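Trichothecene 15-O-acetyltransferase TRI3 (Fusarium sporotrichioides, PDB 3FOT) transfers an acetyl group to the 15-hydroxyl of trichothecene intermediates during the biosynthesis of mycotoxins such as T-2 toxin. Local coordinates at residues A[52-57]-A[136-141]. Residues are numbered along the deposited sequence; the frame is centred on the assembly and turned at random.
Sequences DLYIAT and DLWSEM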
loop_
_atom_site.group_PDB
_atom_site.type_symbol
_atom_site.label_atom_id
_atom_site.label_comp_id
_atom_site.label_asym_id
_atom_site.label_seq_id
_atom_site.Cartn_x
_atom_site.Cartn_y
_atom_site.Cartn_z
ATOM N N ASP A 52 -1.985 -0.478 -9.219
ATOM C CA ASP A 52 -2.657 -1.619 -8.578
ATOM C C ASP A 52 -1.830 -2.113 -7.380
ATOM O O ASP A 52 -0.588 -2.091 -7.419
ATOM C CB ASP A 52 -2.849 -2.775 -9.570
ATOM C CG ASP A 52 -4.116 -2.649 -10.420
ATOM O OD1 ASP A 52 -4.680 -1.533 -10.565
ATOM O OD2 ASP A 52 -4.566 -3.688 -10.963
ATOM N N LEU A 53 -2.535 -2.557 -6.345
ATOM C CA LEU A 53 -1.928 -3.110 -5.129
ATOM C C LEU A 53 -1.893 -4.615 -5.231
ATOM O O LEU A 53 -2.867 -5.226 -5.673
ATOM C CB LEU A 53 -2.792 -2.773 -3.903
ATOM C CG LEU A 53 -3.206 -1.335 -3.638
ATOM C CD1 LEU A 53 -4.263 -1.306 -2.546
ATOM C CD2 LEU A 53 -1.963 -0.605 -3.233
ATOM N N TYR A 54 -0.774 -5.220 -4.842
ATOM C CA TYR A 54 -0.732 -6.670 -4.681
ATOM C C TYR A 54 -0.123 -6.977 -3.325
ATOM O O TYR A 54 0.855 -6.334 -2.913
ATOM C CB TYR A 54 0.154 -7.320 -5.725
ATOM C CG TYR A 54 -0.322 -7.243 -7.149
ATOM C CD1 TYR A 54 -0.927 -8.351 -7.742
ATOM C CD2 TYR A 54 -0.131 -6.089 -7.916
ATOM C CE1 TYR A 54 -1.328 -8.331 -9.064
ATOM C CE2 TYR A 54 -0.537 -6.053 -9.261
ATOM C CZ TYR A 54 -1.137 -7.182 -9.816
ATOM O OH TYR A 54 -1.532 -7.245 -11.124
ATOM N N ILE A 55 -0.699 -7.960 -2.649
ATOM C CA ILE A 55 -0.125 -8.473 -1.390
ATOM C C ILE A 55 0.153 -9.969 -1.588
ATOM O O ILE A 55 -0.754 -10.735 -1.892
ATOM C CB ILE A 55 -1.062 -8.212 -0.182
ATOM C CG1 ILE A 55 -1.300 -6.695 -0.017
ATOM C CG2 ILE A 55 -0.444 -8.779 1.153
ATOM C CD1 ILE A 55 -2.568 -6.349 0.828
ATOM N N ALA A 56 1.421 -10.370 -1.456
ATOM C CA ALA A 56 1.805 -11.761 -1.647
ATOM C C ALA A 56 2.029 -12.358 -0.275
ATOM O O ALA A 56 2.886 -11.863 0.496
ATOM C CB ALA A 56 3.089 -11.860 -2.520
ATOM N N THR A 57 1.229 -13.363 0.071
ATOM C CA THR A 57 1.382 -14.014 1.369
ATOM C C THR A 57 1.837 -15.452 1.099
ATOM O O THR A 57 1.310 -16.114 0.215
ATOM C CB THR A 57 0.104 -13.949 2.261
ATOM O OG1 THR A 57 -0.987 -14.645 1.636
ATOM C CG2 THR A 57 -0.326 -12.486 2.561
ATOM N N ASP A 136 5.791 -14.576 -8.538
ATOM C CA ASP A 136 5.934 -15.101 -9.913
ATOM C C ASP A 136 4.659 -14.817 -10.685
ATOM O O ASP A 136 4.690 -14.386 -11.829
ATOM C CB ASP A 136 6.151 -16.621 -9.921
ATOM C CG ASP A 136 7.544 -17.037 -9.493
ATOM O OD1 ASP A 136 8.464 -16.201 -9.478
ATOM O OD2 ASP A 136 7.704 -18.227 -9.146
ATOM N N LEU A 137 3.529 -15.050 -10.038
ATOM C CA LEU A 137 2.232 -14.798 -10.658
ATOM C C LEU A 137 1.985 -13.306 -10.907
ATOM O O LEU A 137 1.434 -12.921 -11.946
ATOM C CB LEU A 137 1.125 -15.386 -9.793
ATOM C CG LEU A 137 -0.291 -15.207 -10.324
ATOM C CD1 LEU A 137 -0.444 -15.804 -11.730
ATOM C CD2 LEU A 137 -1.284 -15.826 -9.302
ATOM N N TRP A 138 2.414 -12.460 -9.983
ATOM C CA TRP A 138 2.338 -11.016 -10.220
ATOM C C TRP A 138 3.047 -10.682 -11.539
ATOM O O TRP A 138 2.500 -9.984 -12.411
ATOM C CB TRP A 138 2.986 -10.282 -9.034
ATOM C CG TRP A 138 3.165 -8.798 -9.276
ATOM C CD1 TRP A 138 2.195 -7.907 -9.538
ATOM C CD2 TRP A 138 4.397 -8.078 -9.290
ATOM N NE1 TRP A 138 2.739 -6.643 -9.723
ATOM C CE2 TRP A 138 4.093 -6.730 -9.583
ATOM C CE3 TRP A 138 5.731 -8.441 -9.084
ATOM C CZ2 TRP A 138 5.066 -5.735 -9.646
ATOM C CZ3 TRP A 138 6.709 -7.451 -9.153
ATOM C CH2 TRP A 138 6.372 -6.112 -9.433
ATOM N N SER A 139 4.277 -11.179 -11.670
ATOM C CA SER A 139 5.081 -10.951 -12.872
ATOM C C SER A 139 4.308 -11.386 -14.116
ATOM O O SER A 139 4.247 -10.664 -15.117
ATOM C CB SER A 139 6.410 -11.715 -12.776
ATOM O OG SER A 139 7.245 -11.129 -11.779
ATOM N N GLU A 140 3.702 -12.565 -14.039
ATOM C CA GLU A 140 3.003 -13.132 -15.172
ATOM C C GLU A 140 1.777 -12.295 -15.517
ATOM O O GLU A 140 1.484 -12.061 -16.693
ATOM C CB GLU A 140 2.617 -14.573 -14.835
ATOM C CG GLU A 140 1.683 -15.191 -15.808
ATOM C CD GLU A 140 1.163 -16.515 -15.310
ATOM O OE1 GLU A 140 -0.018 -16.816 -15.603
ATOM O OE2 GLU A 140 1.929 -17.225 -14.621
ATOM N N MET A 141 1.074 -11.824 -14.487
ATOM C CA MET A 141 -0.127 -11.040 -14.680
ATOM C C MET A 141 0.202 -9.683 -15.294
ATOM O O MET A 141 -0.502 -9.196 -16.205
ATOM C CB MET A 141 -0.872 -10.876 -13.351
ATOM C CG MET A 141 -1.564 -12.138 -12.904
ATOM S SD MET A 141 -2.265 -11.903 -11.232
ATOM C CE MET A 141 -3.545 -10.702 -11.537
#
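W138 drives the pyrrole edge of its indole into one face of the Y54 ring, and this T-shaped stack is the tight part of the contact. The centroids of the phenol ring and the five-membered ring lie 4.2 Å apart, with their planes meeting at 65°. W138 CD1 sits 3.2 Å above the plane of the Y54 ring, over its centre. The closest pair is Y54 CE2 to W138 CD1 at 3.3 Å; W138 NE1 stands nearly as close, 3.4 Å from Y54 CD2. That nitrogen hydrogen-bonds to N470 OD1, which should restrict rotation of the indole. W138 holds CG anti to the backbone N (chi1 171°), a torsion that projects the ring from the helix toward the strand. The two segments belong to strand 53-61, inside a mixed six-stranded sheet, and helix 134-147, which packs against that sheet, in a CoA-dependent acyltransferase fold of the BAHD superfamily; the contact lies away from the 15-deacetylcalonectrin site. Packing is looser one helical turn after W138, where CE of the partly exposed M141 comes up to the edge of the phenol, near the ring plane. A turn about the CG-SD bond (chi3 67°) bends the end of the chain, and the terminal CE stays 4.0 Å from Y54 OH and 4.1 Å from Y54 CE1, a van der Waals approach by a single methyl. Y54 OH itself hydrogen-bonds to E142 OE2 and R145 NH2, both later in the same helix, while the ring also stacks with H183 of strand 177-184.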